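Local atomic coordinates of uncharacterized protein (Bordetella pertussis, PDB entry 3FVV), a protein that probably removes the phosphate from L-histidinol phosphate to give histidinol in histidine biosynthesis, as a magnesium-dependent hydrolase of the HAD superfamily. Residues R4-F9 with G176-S181; L68-S73 with D143-G148; T117-T122 with T137-R142; G159-V164 with V191-A196. One frame throughout, in Å; residues are numbered along the deposited sequence.

Contact 1: residues R4-F9 with G176-S181; sequences RRLALF and GDFAES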
loop_
_atom_site.group_PDB
_atom_site.type_symbol
_atom_site.label_atom_id
_atom_site.label_comp_id
_atom_site.label_asym_id
_atom_site.label_seq_id
_atom_site.Cartn_x
_atom_site.Cartn_y
_atom_site.Cartn_z
ATOM N N ARG A 4 -23.563 8.884 -3.059
ATOM C CA ARG A 4 -22.170 8.545 -3.333
ATOM C C ARG A 4 -21.638 7.306 -2.557
ATOM O O ARG A 4 -22.094 6.991 -1.468
ATOM C CB ARG A 4 -21.279 9.750 -3.092
ATOM C CG ARG A 4 -20.005 9.618 -3.886
ATOM C CD ARG A 4 -19.109 10.808 -3.747
ATOM N NE ARG A 4 -18.105 10.755 -4.813
ATOM C CZ ARG A 4 -17.088 11.613 -4.954
ATOM N NH1 ARG A 4 -16.924 12.615 -4.068
ATOM N NH2 ARG A 4 -16.237 11.463 -5.979
ATOM N N ARG A 5 -20.704 6.578 -3.151
ATOM C CA ARG A 5 -20.057 5.474 -2.450
ATOM C C ARG A 5 -18.567 5.767 -2.286
ATOM O O ARG A 5 -18.004 6.603 -2.996
ATOM C CB ARG A 5 -20.322 4.163 -3.162
ATOM C CG ARG A 5 -21.872 4.049 -3.494
ATOM C CD ARG A 5 -22.195 2.901 -4.358
ATOM N NE ARG A 5 -21.207 2.788 -5.433
ATOM C CZ ARG A 5 -21.156 1.753 -6.262
ATOM N NH1 ARG A 5 -22.086 0.789 -6.168
ATOM N NH2 ARG A 5 -20.226 1.688 -7.208
ATOM N N LEU A 6 -17.957 5.115 -1.313
ATOM C CA LEU A 6 -16.511 5.228 -1.087
ATOM C C LEU A 6 -15.892 3.907 -1.548
ATOM O O LEU A 6 -16.422 2.808 -1.244
ATOM C CB LEU A 6 -16.236 5.425 0.380
ATOM C CG LEU A 6 -14.802 5.637 0.837
ATOM C CD1 LEU A 6 -14.279 6.917 0.296
ATOM C CD2 LEU A 6 -14.837 5.555 2.387
ATOM N N ALA A 7 -14.768 4.011 -2.250
ATOM C CA ALA A 7 -14.055 2.829 -2.641
ATOM C C ALA A 7 -12.588 2.899 -2.261
ATOM O O ALA A 7 -11.820 3.720 -2.798
ATOM C CB ALA A 7 -14.223 2.623 -4.225
ATOM N N LEU A 8 -12.176 1.987 -1.398
ATOM C CA LEU A 8 -10.826 1.913 -0.902
ATOM C C LEU A 8 -10.164 0.647 -1.457
ATOM O O LEU A 8 -10.746 -0.457 -1.435
ATOM C CB LEU A 8 -10.827 1.837 0.634
ATOM C CG LEU A 8 -11.622 2.991 1.307
ATOM C CD1 LEU A 8 -11.667 2.769 2.860
ATOM C CD2 LEU A 8 -11.099 4.362 0.959
ATOM N N PHE A 9 -8.924 0.824 -1.898
ATOM C CA PHE A 9 -8.116 -0.246 -2.420
ATOM C C PHE A 9 -6.816 -0.435 -1.677
ATOM O O PHE A 9 -6.024 0.474 -1.565
ATOM C CB PHE A 9 -7.839 0.033 -3.886
ATOM C CG PHE A 9 -9.054 0.283 -4.667
ATOM C CD1 PHE A 9 -9.795 -0.776 -5.161
ATOM C CD2 PHE A 9 -9.489 1.572 -4.879
ATOM C CE1 PHE A 9 -10.927 -0.554 -5.875
ATOM C CE2 PHE A 9 -10.625 1.826 -5.613
ATOM C CZ PHE A 9 -11.336 0.760 -6.144
ATOM N N GLY A 176 -20.052 7.104 7.265
ATOM C CA GLY A 176 -21.517 7.004 7.183
ATOM C C GLY A 176 -22.174 8.042 6.304
ATOM O O GLY A 176 -23.372 8.004 6.125
ATOM N N ASP A 177 -21.427 8.994 5.752
ATOM C CA ASP A 177 -21.967 9.845 4.686
ATOM C C ASP A 177 -22.237 9.020 3.368
ATOM O O ASP A 177 -23.038 9.429 2.521
ATOM C CB ASP A 177 -20.993 11.005 4.335
ATOM C CG ASP A 177 -20.784 12.004 5.473
ATOM O OD1 ASP A 177 -21.675 12.088 6.352
ATOM O OD2 ASP A 177 -19.706 12.695 5.469
ATOM N N PHE A 178 -21.583 7.875 3.180
ATOM C CA PHE A 178 -21.693 7.140 1.892
ATOM C C PHE A 178 -22.806 6.117 1.902
ATOM O O PHE A 178 -23.063 5.489 2.903
ATOM C CB PHE A 178 -20.363 6.466 1.592
ATOM C CG PHE A 178 -19.271 7.434 1.498
ATOM C CD1 PHE A 178 -19.094 8.164 0.344
ATOM C CD2 PHE A 178 -18.490 7.722 2.609
ATOM C CE1 PHE A 178 -18.108 9.110 0.267
ATOM C CE2 PHE A 178 -17.513 8.697 2.540
ATOM C CZ PHE A 178 -17.328 9.385 1.362
ATOM N N ALA A 179 -23.437 5.911 0.766
ATOM C CA ALA A 179 -24.446 4.862 0.645
ATOM C C ALA A 179 -23.838 3.465 0.849
ATOM O O ALA A 179 -24.493 2.579 1.395
ATOM C CB ALA A 179 -25.191 4.981 -0.724
ATOM N N GLU A 180 -22.594 3.245 0.398
ATOM C CA GLU A 180 -21.818 2.037 0.723
ATOM C C GLU A 180 -20.361 2.458 0.759
ATOM O O GLU A 180 -19.980 3.430 0.114
ATOM C CB GLU A 180 -21.856 0.991 -0.393
ATOM C CG GLU A 180 -23.195 0.465 -0.809
ATOM C CD GLU A 180 -23.926 -0.198 0.322
ATOM O OE1 GLU A 180 -23.282 -0.645 1.324
ATOM O OE2 GLU A 180 -25.173 -0.258 0.221
ATOM N N SER A 181 -19.544 1.668 1.416
ATOM C CA SER A 181 -18.067 1.793 1.365
ATOM C C SER A 181 -17.508 0.444 1.084
ATOM O O SER A 181 -17.864 -0.515 1.789
ATOM C CB SER A 181 -17.509 2.242 2.697
ATOM O OG SER A 181 -18.237 1.592 3.739
#

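Contact 2: residues L68-S73 with D143-G148; sequences LLAAHS and DGRYTG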
loop_
_atom_site.group_PDB
_atom_site.type_symbol
_atom_site.label_atom_id
_atom_site.label_comp_id
_atom_site.label_asym_id
_atom_site.label_seq_id
_atom_site.Cartn_x
_atom_site.Cartn_y
_atom_site.Cartn_z
ATOM N N LEU A 68 16.124 3.192 3.641
ATOM C CA LEU A 68 16.607 3.153 2.269
ATOM C C LEU A 68 16.507 4.527 1.547
ATOM O O LEU A 68 17.302 4.849 0.694
ATOM C CB LEU A 68 15.848 2.091 1.488
ATOM C CG LEU A 68 16.126 0.661 1.980
ATOM C CD1 LEU A 68 15.205 -0.350 1.318
ATOM C CD2 LEU A 68 17.582 0.361 1.734
ATOM N N LEU A 69 15.487 5.300 1.898
ATOM C CA LEU A 69 15.292 6.654 1.365
ATOM C C LEU A 69 16.250 7.699 1.952
ATOM O O LEU A 69 16.689 8.647 1.259
ATOM C CB LEU A 69 13.838 7.058 1.623
ATOM C CG LEU A 69 12.694 6.179 1.066
ATOM C CD1 LEU A 69 11.357 6.871 1.450
ATOM C CD2 LEU A 69 12.741 5.917 -0.454
ATOM N N ALA A 70 16.604 7.493 3.223
ATOM C CA ALA A 70 17.464 8.385 3.984
ATOM C C ALA A 70 18.884 8.396 3.422
ATOM O O ALA A 70 19.617 9.360 3.604
ATOM C CB ALA A 70 17.437 7.991 5.543
ATOM N N ALA A 71 19.259 7.366 2.679
ATOM C CA ALA A 71 20.637 7.218 2.198
ATOM C C ALA A 71 20.944 8.042 0.922
ATOM O O ALA A 71 22.052 8.048 0.445
ATOM C CB ALA A 71 20.981 5.688 2.040
ATOM N N HIS A 72 19.975 8.830 0.411
ATOM C CA HIS A 72 20.093 9.443 -0.910
ATOM C C HIS A 72 19.338 10.745 -1.060
ATOM O O HIS A 72 18.367 11.014 -0.376
ATOM C CB HIS A 72 19.463 8.510 -1.936
ATOM C CG HIS A 72 20.074 7.169 -1.972
ATOM N ND1 HIS A 72 19.416 6.042 -1.534
ATOM C CD2 HIS A 72 21.290 6.769 -2.368
ATOM C CE1 HIS A 72 20.210 5.004 -1.654
ATOM N NE2 HIS A 72 21.346 5.415 -2.176
ATOM N N SER A 73 19.748 11.539 -2.008
ATOM C CA SER A 73 19.070 12.778 -2.267
ATOM C C SER A 73 17.685 12.461 -2.859
ATOM O O SER A 73 17.505 11.449 -3.561
ATOM C CB SER A 73 19.936 13.635 -3.198
ATOM O OG SER A 73 19.250 13.969 -4.381
ATOM N N ASP A 143 14.226 19.187 5.892
ATOM C CA ASP A 143 15.432 19.788 5.405
ATOM C C ASP A 143 15.881 19.129 4.062
ATOM O O ASP A 143 17.066 19.014 3.775
ATOM C CB ASP A 143 16.572 19.731 6.457
ATOM C CG ASP A 143 16.345 20.651 7.670
ATOM O OD1 ASP A 143 15.839 21.773 7.494
ATOM O OD2 ASP A 143 16.759 20.266 8.791
ATOM N N GLY A 144 14.922 18.778 3.222
ATOM C CA GLY A 144 15.218 18.273 1.910
ATOM C C GLY A 144 15.652 16.826 1.894
ATOM O O GLY A 144 16.162 16.339 0.884
ATOM N N ARG A 145 15.446 16.096 2.972
ATOM C CA ARG A 145 15.765 14.671 2.898
ATOM C C ARG A 145 14.827 13.837 3.743
ATOM O O ARG A 145 14.229 14.333 4.716
ATOM C CB ARG A 145 17.202 14.432 3.307
ATOM C CG ARG A 145 17.460 14.863 4.715
ATOM C CD ARG A 145 18.863 14.495 5.266
ATOM N NE ARG A 145 19.052 13.071 5.617
ATOM C CZ ARG A 145 18.855 12.539 6.833
ATOM N NH1 ARG A 145 18.421 13.254 7.854
ATOM N NH2 ARG A 145 19.100 11.255 7.015
ATOM N N TYR A 146 14.651 12.585 3.324
ATOM C CA TYR A 146 13.957 11.623 4.171
ATOM C C TYR A 146 14.812 11.289 5.383
ATOM O O TYR A 146 16.020 11.065 5.265
ATOM C CB TYR A 146 13.638 10.390 3.338
ATOM C CG TYR A 146 12.616 10.761 2.344
ATOM C CD1 TYR A 146 11.329 11.096 2.742
ATOM C CD2 TYR A 146 12.917 10.836 1.012
ATOM C CE1 TYR A 146 10.354 11.449 1.801
ATOM C CE2 TYR A 146 11.969 11.226 0.099
ATOM C CZ TYR A 146 10.688 11.524 0.474
ATOM O OH TYR A 146 9.774 11.912 -0.505
ATOM N N THR A 147 14.215 11.345 6.562
ATOM C CA THR A 147 14.963 11.117 7.799
ATOM C C THR A 147 15.088 9.639 8.201
ATOM O O THR A 147 15.900 9.310 9.065
ATOM C CB THR A 147 14.282 11.787 8.990
ATOM O OG1 THR A 147 13.003 11.179 9.159
ATOM C CG2 THR A 147 14.143 13.332 8.765
ATOM N N GLY A 148 14.289 8.746 7.617
ATOM C CA GLY A 148 14.215 7.372 8.134
ATOM C C GLY A 148 13.127 7.081 9.165
ATOM O O GLY A 148 12.898 5.896 9.530
HETATM O O HOH W 1 16.222 11.199 1.178
#

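Contact 3: residues T117-T122 with T137-R142; sequences TNSFVT and TDPEYR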
loop_
_atom_site.group_PDB
_atom_site.type_symbol
_atom_site.label_atom_id
_atom_site.label_comp_id
_atom_site.label_asym_id
_atom_site.label_seq_id
_atom_site.Cartn_x
_atom_site.Cartn_y
_atom_site.Cartn_z
ATOM N N THR A 117 2.740 0.475 2.237
ATOM C CA THR A 117 3.984 0.815 1.535
ATOM C C THR A 117 4.063 2.361 1.456
ATOM O O THR A 117 3.104 3.020 1.146
ATOM C CB THR A 117 4.113 0.074 0.209
ATOM O OG1 THR A 117 4.247 -1.340 0.462
ATOM C CG2 THR A 117 5.364 0.534 -0.609
ATOM N N ASN A 118 5.222 2.914 1.784
ATOM C CA ASN A 118 5.351 4.359 1.987
ATOM C C ASN A 118 4.963 5.214 0.775
ATOM O O ASN A 118 5.135 4.784 -0.406
ATOM C CB ASN A 118 6.748 4.701 2.541
ATOM C CG ASN A 118 7.845 4.697 1.493
ATOM O OD1 ASN A 118 7.953 5.656 0.729
ATOM N ND2 ASN A 118 8.733 3.688 1.530
ATOM N N SER A 119 4.410 6.403 1.082
ATOM C CA SER A 119 3.896 7.307 0.081
ATOM C C SER A 119 4.921 7.797 -0.986
ATOM O O SER A 119 4.539 8.068 -2.103
ATOM C CB SER A 119 3.162 8.504 0.715
ATOM O OG SER A 119 4.052 9.250 1.519
ATOM N N PHE A 120 6.220 7.832 -0.690
ATOM C CA PHE A 120 7.178 8.086 -1.734
ATOM C C PHE A 120 7.134 6.983 -2.813
ATOM O O PHE A 120 7.142 7.250 -4.006
ATOM C CB PHE A 120 8.633 8.225 -1.216
ATOM C CG PHE A 120 9.610 8.391 -2.337
ATOM C CD1 PHE A 120 9.737 9.610 -2.980
ATOM C CD2 PHE A 120 10.283 7.309 -2.856
ATOM C CE1 PHE A 120 10.594 9.758 -4.081
ATOM C CE2 PHE A 120 11.121 7.466 -3.969
ATOM C CZ PHE A 120 11.260 8.682 -4.551
ATOM N N VAL A 121 7.111 5.752 -2.369
ATOM C CA VAL A 121 7.054 4.603 -3.260
ATOM C C VAL A 121 5.708 4.465 -3.946
ATOM O O VAL A 121 5.669 4.088 -5.087
ATOM C CB VAL A 121 7.448 3.274 -2.493
ATOM C CG1 VAL A 121 7.184 2.016 -3.357
ATOM C CG2 VAL A 121 8.916 3.357 -2.047
ATOM N N THR A 122 4.613 4.831 -3.301
ATOM C CA THR A 122 3.292 4.527 -3.853
ATOM C C THR A 122 2.542 5.668 -4.516
ATOM O O THR A 122 1.586 5.423 -5.201
ATOM C CB THR A 122 2.373 3.899 -2.781
ATOM O OG1 THR A 122 2.416 4.685 -1.581
ATOM C CG2 THR A 122 2.845 2.448 -2.458
ATOM N N THR A 137 1.595 5.018 4.558
ATOM C CA THR A 137 2.559 5.369 5.618
ATOM C C THR A 137 3.434 6.477 5.021
ATOM O O THR A 137 3.860 6.395 3.865
ATOM C CB THR A 137 3.341 4.158 6.009
ATOM O OG1 THR A 137 2.396 3.238 6.555
ATOM C CG2 THR A 137 4.497 4.449 7.081
ATOM N N ASP A 138 3.629 7.538 5.780
ATOM C CA ASP A 138 4.333 8.693 5.276
ATOM C C ASP A 138 5.714 8.768 5.870
ATOM O O ASP A 138 5.892 8.773 7.099
ATOM C CB ASP A 138 3.595 10.005 5.572
ATOM C CG ASP A 138 2.271 10.115 4.781
ATOM O OD1 ASP A 138 2.242 9.777 3.558
ATOM O OD2 ASP A 138 1.273 10.530 5.411
ATOM N N PRO A 139 6.701 8.914 4.993
ATOM C CA PRO A 139 8.050 9.098 5.478
ATOM C C PRO A 139 8.269 10.534 5.910
ATOM O O PRO A 139 7.900 11.451 5.183
ATOM C CB PRO A 139 8.930 8.752 4.249
ATOM C CG PRO A 139 8.122 8.764 3.117
ATOM C CD PRO A 139 6.613 8.930 3.523
ATOM N N GLU A 140 8.835 10.749 7.097
ATOM C CA GLU A 140 9.225 12.087 7.499
ATOM C C GLU A 140 10.300 12.614 6.506
ATOM O O GLU A 140 11.285 11.901 6.170
ATOM C CB GLU A 140 9.777 12.070 8.926
ATOM C CG GLU A 140 10.213 13.390 9.450
ATOM C CD GLU A 140 10.982 13.227 10.803
ATOM O OE1 GLU A 140 11.927 12.405 10.919
ATOM O OE2 GLU A 140 10.597 13.906 11.747
ATOM N N TYR A 141 10.093 13.856 6.089
ATOM C CA TYR A 141 10.971 14.596 5.156
ATOM C C TYR A 141 11.275 15.876 5.828
ATOM O O TYR A 141 10.353 16.590 6.184
ATOM C CB TYR A 141 10.209 14.904 3.882
ATOM C CG TYR A 141 11.019 15.480 2.752
ATOM C CD1 TYR A 141 11.919 14.702 2.051
ATOM C CD2 TYR A 141 10.812 16.764 2.324
ATOM C CE1 TYR A 141 12.621 15.219 0.992
ATOM C CE2 TYR A 141 11.509 17.307 1.217
ATOM C CZ TYR A 141 12.418 16.527 0.556
ATOM O OH TYR A 141 13.139 17.034 -0.528
ATOM N N ARG A 142 12.526 16.180 6.043
ATOM C CA ARG A 142 12.913 17.386 6.751
ATOM C C ARG A 142 14.179 17.880 6.114
ATOM O O ARG A 142 15.135 17.089 5.841
ATOM C CB ARG A 142 13.190 17.063 8.232
ATOM C CG ARG A 142 13.328 18.283 9.190
ATOM C CD ARG A 142 13.668 17.817 10.637
ATOM N NE ARG A 142 14.934 17.058 10.679
ATOM C CZ ARG A 142 15.134 15.961 11.394
ATOM N NH1 ARG A 142 14.165 15.401 12.124
ATOM N NH2 ARG A 142 16.304 15.371 11.347
#

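Contact 4: residues G159-V164 with V191-A196; sequences GKVVRV and VPLLEA. With SO4 (sulfate ion), chain C.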
loop_
_atom_site.group_PDB
_atom_site.type_symbol
_atom_site.label_atom_id
_atom_site.label_comp_id
_atom_site.label_asym_id
_atom_site.label_seq_id
_atom_site.Cartn_x
_atom_site.Cartn_y
_atom_site.Cartn_z
ATOM N N GLY A 159 -4.100 1.035 11.941
ATOM C CA GLY A 159 -3.756 2.364 11.447
ATOM C C GLY A 159 -4.451 2.734 10.146
ATOM O O GLY A 159 -4.699 3.920 9.891
ATOM N N LYS A 160 -4.746 1.749 9.294
ATOM C CA LYS A 160 -5.479 2.058 8.073
ATOM C C LYS A 160 -6.833 2.655 8.434
ATOM O O LYS A 160 -7.281 3.592 7.765
ATOM C CB LYS A 160 -5.652 0.845 7.195
ATOM C CG LYS A 160 -4.355 0.362 6.588
ATOM C CD LYS A 160 -4.598 -0.460 5.301
ATOM C CE LYS A 160 -3.266 -0.887 4.702
ATOM N NZ LYS A 160 -3.433 -1.731 3.484
ATOM N N VAL A 161 -7.453 2.171 9.520
ATOM C CA VAL A 161 -8.763 2.682 9.934
ATOM C C VAL A 161 -8.668 4.118 10.409
ATOM O O VAL A 161 -9.400 5.004 9.906
ATOM C CB VAL A 161 -9.528 1.742 10.955
ATOM C CG1 VAL A 161 -10.995 2.274 11.196
ATOM C CG2 VAL A 161 -9.563 0.315 10.441
ATOM N N VAL A 162 -7.751 4.370 11.334
ATOM C CA VAL A 162 -7.481 5.725 11.809
ATOM C C VAL A 162 -7.202 6.691 10.610
ATOM O O VAL A 162 -7.853 7.725 10.452
ATOM C CB VAL A 162 -6.292 5.688 12.839
ATOM C CG1 VAL A 162 -5.831 7.090 13.296
ATOM C CG2 VAL A 162 -6.690 4.848 14.046
ATOM N N ARG A 163 -6.289 6.296 9.714
ATOM C CA ARG A 163 -5.895 7.173 8.639
ATOM C C ARG A 163 -7.054 7.469 7.691
ATOM O O ARG A 163 -7.215 8.573 7.245
ATOM C CB ARG A 163 -4.683 6.576 7.876
ATOM C CG ARG A 163 -3.421 6.648 8.673
ATOM C CD ARG A 163 -2.880 8.136 8.742
ATOM N NE ARG A 163 -2.739 8.656 7.383
ATOM C CZ ARG A 163 -1.703 8.406 6.574
ATOM N NH1 ARG A 163 -0.701 7.669 6.974
ATOM N NH2 ARG A 163 -1.687 8.852 5.324
ATOM N N VAL A 164 -7.872 6.471 7.403
ATOM C CA VAL A 164 -8.993 6.664 6.526
ATOM C C VAL A 164 -9.958 7.644 7.208
ATOM O O VAL A 164 -10.495 8.558 6.557
ATOM C CB VAL A 164 -9.692 5.316 6.224
ATOM C CG1 VAL A 164 -11.018 5.580 5.608
ATOM C CG2 VAL A 164 -8.811 4.432 5.268
ATOM N N VAL A 191 -8.115 -7.012 8.185
ATOM C CA VAL A 191 -9.436 -7.273 8.776
ATOM C C VAL A 191 -9.973 -5.992 9.470
ATOM O O VAL A 191 -11.145 -5.678 9.385
ATOM C CB VAL A 191 -9.362 -8.503 9.738
ATOM C CG1 VAL A 191 -10.673 -8.641 10.708
ATOM C CG2 VAL A 191 -9.028 -9.810 8.927
ATOM N N PRO A 192 -9.100 -5.196 10.115
ATOM C CA PRO A 192 -9.659 -3.992 10.728
ATOM C C PRO A 192 -10.415 -3.079 9.797
ATOM O O PRO A 192 -11.601 -2.776 10.069
ATOM C CB PRO A 192 -8.432 -3.307 11.327
ATOM C CG PRO A 192 -7.573 -4.439 11.761
ATOM C CD PRO A 192 -7.765 -5.507 10.669
ATOM N N LEU A 193 -9.814 -2.706 8.655
ATOM C CA LEU A 193 -10.541 -1.866 7.706
ATOM C C LEU A 193 -11.667 -2.656 6.966
ATOM O O LEU A 193 -12.717 -2.096 6.625
ATOM C CB LEU A 193 -9.596 -1.190 6.705
ATOM C CG LEU A 193 -10.251 -0.175 5.779
ATOM C CD1 LEU A 193 -11.097 0.806 6.567
ATOM C CD2 LEU A 193 -9.195 0.544 4.996
ATOM N N LEU A 194 -11.449 -3.939 6.723
ATOM C CA LEU A 194 -12.450 -4.727 6.064
ATOM C C LEU A 194 -13.722 -4.744 6.935
ATOM O O LEU A 194 -14.837 -4.649 6.418
ATOM C CB LEU A 194 -11.949 -6.126 5.752
ATOM C CG LEU A 194 -10.987 -6.348 4.588
ATOM C CD1 LEU A 194 -10.431 -7.737 4.647
ATOM C CD2 LEU A 194 -11.690 -6.097 3.229
ATOM N N GLU A 195 -13.540 -4.782 8.251
ATOM C CA GLU A 195 -14.667 -4.781 9.209
ATOM C C GLU A 195 -15.377 -3.450 9.328
ATOM O O GLU A 195 -16.518 -3.394 9.717
ATOM C CB GLU A 195 -14.164 -5.255 10.579
ATOM C CG GLU A 195 -14.080 -6.766 10.658
ATOM C CD GLU A 195 -13.594 -7.271 12.006
ATOM O OE1 GLU A 195 -13.135 -6.439 12.832
ATOM O OE2 GLU A 195 -13.652 -8.508 12.231
ATOM N N ALA A 196 -14.704 -2.377 8.959
ATOM C CA ALA A 196 -15.201 -1.014 9.145
ATOM C C ALA A 196 -16.153 -0.556 8.025
ATOM O O ALA A 196 -17.009 0.291 8.263
ATOM C CB ALA A 196 -14.031 -0.045 9.272
HETATM S S SO4 C . -0.234 -3.026 1.535
HETATM O O1 SO4 C . -0.715 -2.404 0.243
HETATM O O2 SO4 C . -0.717 -2.295 2.770
HETATM O O3 SO4 C . -0.610 -4.428 1.444
HETATM O O4 SO4 C . 1.233 -2.980 1.621
#

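Contact 1: residues R4-F9 with G176-S181
R4 and A179 open a parallel pairing of neighbouring strands: the carbonyl O of R4 takes the backbone N-H of A179 at 2.8 Å, almost in line with its C=O bond. Two residues on, L6 N donates to E180 O over 3.0 Å, and this bond is straight, 164° at the hydrogen. Beyond it S181 CA brings its hydrogen to L6 O (3.2 Å), a weak CA-H...O contact. Several polar side-chain atoms find partners outside the two segments: R4 NE on G108 O, R5 NH2 in a salt bridge to D109, E180 OE1 on T198 OG1 and S181 OG on T198 N. The main side-chain packing between the segments is apolar. CB of L6 stands over the centre of one face of the F178 ring, 3.8 Å from the centroid and 9° off its normal, a CH-pi contact, while the backbone carbonyl of R4 lies at the ring's edge. This is an inner, parallel pairing in the sheet of the Rossmann-like HAD core. Strand 5-9 runs between strands 110-115 and 180-185, with L6 and F178 packed against L168 of helix 158-170 and R5 and A7 against H104 of helix 95-106.

Contact 2: residues L68-S73 with D143-G148
L69 has its CG anti to the carbonyl carbon (chi1 -57°), and Y146 does the same (chi1 -69°); chi1 directs the leucine branch to the ring, and its extended chi2 (-178°) carries CD1 over it. The pair joins the end of helix 58-70, among the helices that accompany the HAD core, to the short strand 145-147, which follows strand 133-142 as a beta-hairpin. CD1 of L69 sits over one face of the Y146 ring, 4.3 Å from the centroid and displaced toward the rim, a CH-pi contact. Nearer the backbones, CB of L69 meets CB of Y146 at 3.8 Å. P139 of strand 133-142 touches both side chains.

A70 packs against the strand's backbone: its CA directs a hydrogen at Y146 O over 3.3 Å, and its CB rests 3.8 Å from G148 N, where G148, with no side chain, lets the methyl come close to the backbone. R145 bends at chi3, and its NH2 comes alongside A70 without a hydrogen bond.

Polar linkage across the contact comes from water. As the helix ends, H72 ND1 reaches back to L68 O at 3.3 Å, and the turn brings L69 O and H72 O round to one water. The water donates to L69 O (2.6 Å) and H72 O (2.7 Å), and accepts the backbone N-H of Y146 at 3.0 Å.

Contact 3: residues T117-T122 with T137-R142
Two hydrogen bonds made by S119 join the start of helix 119-128 to strand 133-142. Its backbone N donates to T137 O at 2.8 Å, and its OG donates to D138 OD1, also at 2.8 Å, meeting the anti lone pair on the side away from OD2. Together they fasten the first turn of the helix in a beta-alpha-beta unit, strand 110-115, helix 119-128 and strand 133-142, within the Rossmann-like HAD core. D138 OD2 has a weak, long ion pair with R163 of helix 158-170. T137 O also meets N118 CA in a CA-H...O contact of 3.1 Å.

N118 is the N-cap. With chi1 at 78°, CG lies between the backbone N and the carbonyl carbon, which turns OD1 back over the helix start to accept V121 N at 3.2 Å; V121 N approaches from well above the amide plane of N118. T117, just before the cap, hydrogen-bonds D12 and lies beside the bound sulfate.

Farther out, F120 CB faces P139 CG at 4.4 Å, while L66 of helix 58-70 touches N118 and P139. The proline ring wedges against the cap, its CD 3.3 Å from S119 OG and its CG 3.9 Å from N118 OD1.

Contact 4: residues G159-V164 with V191-A196
V161 and L193 bring together two helices of the HAD core, 158-170 and 191-196, whose short segments run 48° apart with a closest axis approach of 8.5 Å. The tight part is apolar side chain against side chain and helix backbone. V161 chi1 of -173° leaves CG2 anti to the carbonyl carbon, against the first turn of the other helix, where it lies 3.5 Å from L193 N and 3.9 Å from P192 CB. L193 answers from the other helix: its CD2 lies 3.9 Å from V164 CG2, the two side chains crossing at about a right angle, and 4.2 Å from K160 CB. Beneath them the sheet closes the patch, as L8 of strand 5-9 touches V164 and L193, and F183 of strand 180-185 touches L193 as well.

Toward the outer side the contact thins. V161 CG1 and A196 CB are 4.3 Å apart, and V162 and E195 are exposed and take no part in the packing; E195 forms a salt bridge with R216.

The anion site lies on the other side, where K160 leaves the patch. Its chain, extended beyond CG, carries NZ to O2 of the bound sulfate at 2.9 Å. NZ also forms salt bridges with D10 and D190 and a hydrogen bond to V114 O. The sulfate, probably from the crystallisation liquor, is held as well by the backbone N of L11, D12 and A116 and by T115 OG1. A lysine with an apolar base beside L193 and an amino end shared between carboxylates and an anion is consistent with the phosphate pocket of HAD phosphatases.

How the contacts relate
Along the chain, contact 1 spans the longest loop, with contact 2 nested inside it and contact 3 inside contact 2; contact 4 opens after contact 2 closes, its segments alternating with those of contact 1. Contacts 1 and 4, centres 13 Å apart, meet where strand 5-9 lies under both helices. Contacts 2 and 3, centres 10 Å apart, touch through Y146 and neighbouring strands 133-142 and 145-147; contacts 3 and 4, centres 19 Å apart, meet through D138 and R163. Contacts 1 and 2, centres 36 Å apart, both reach one mixed sheet, which runs from the core at contact 1 to hairpin strand 145-147, on which helix 58-70 packs; the sulfate site lies near contacts 3 and 4.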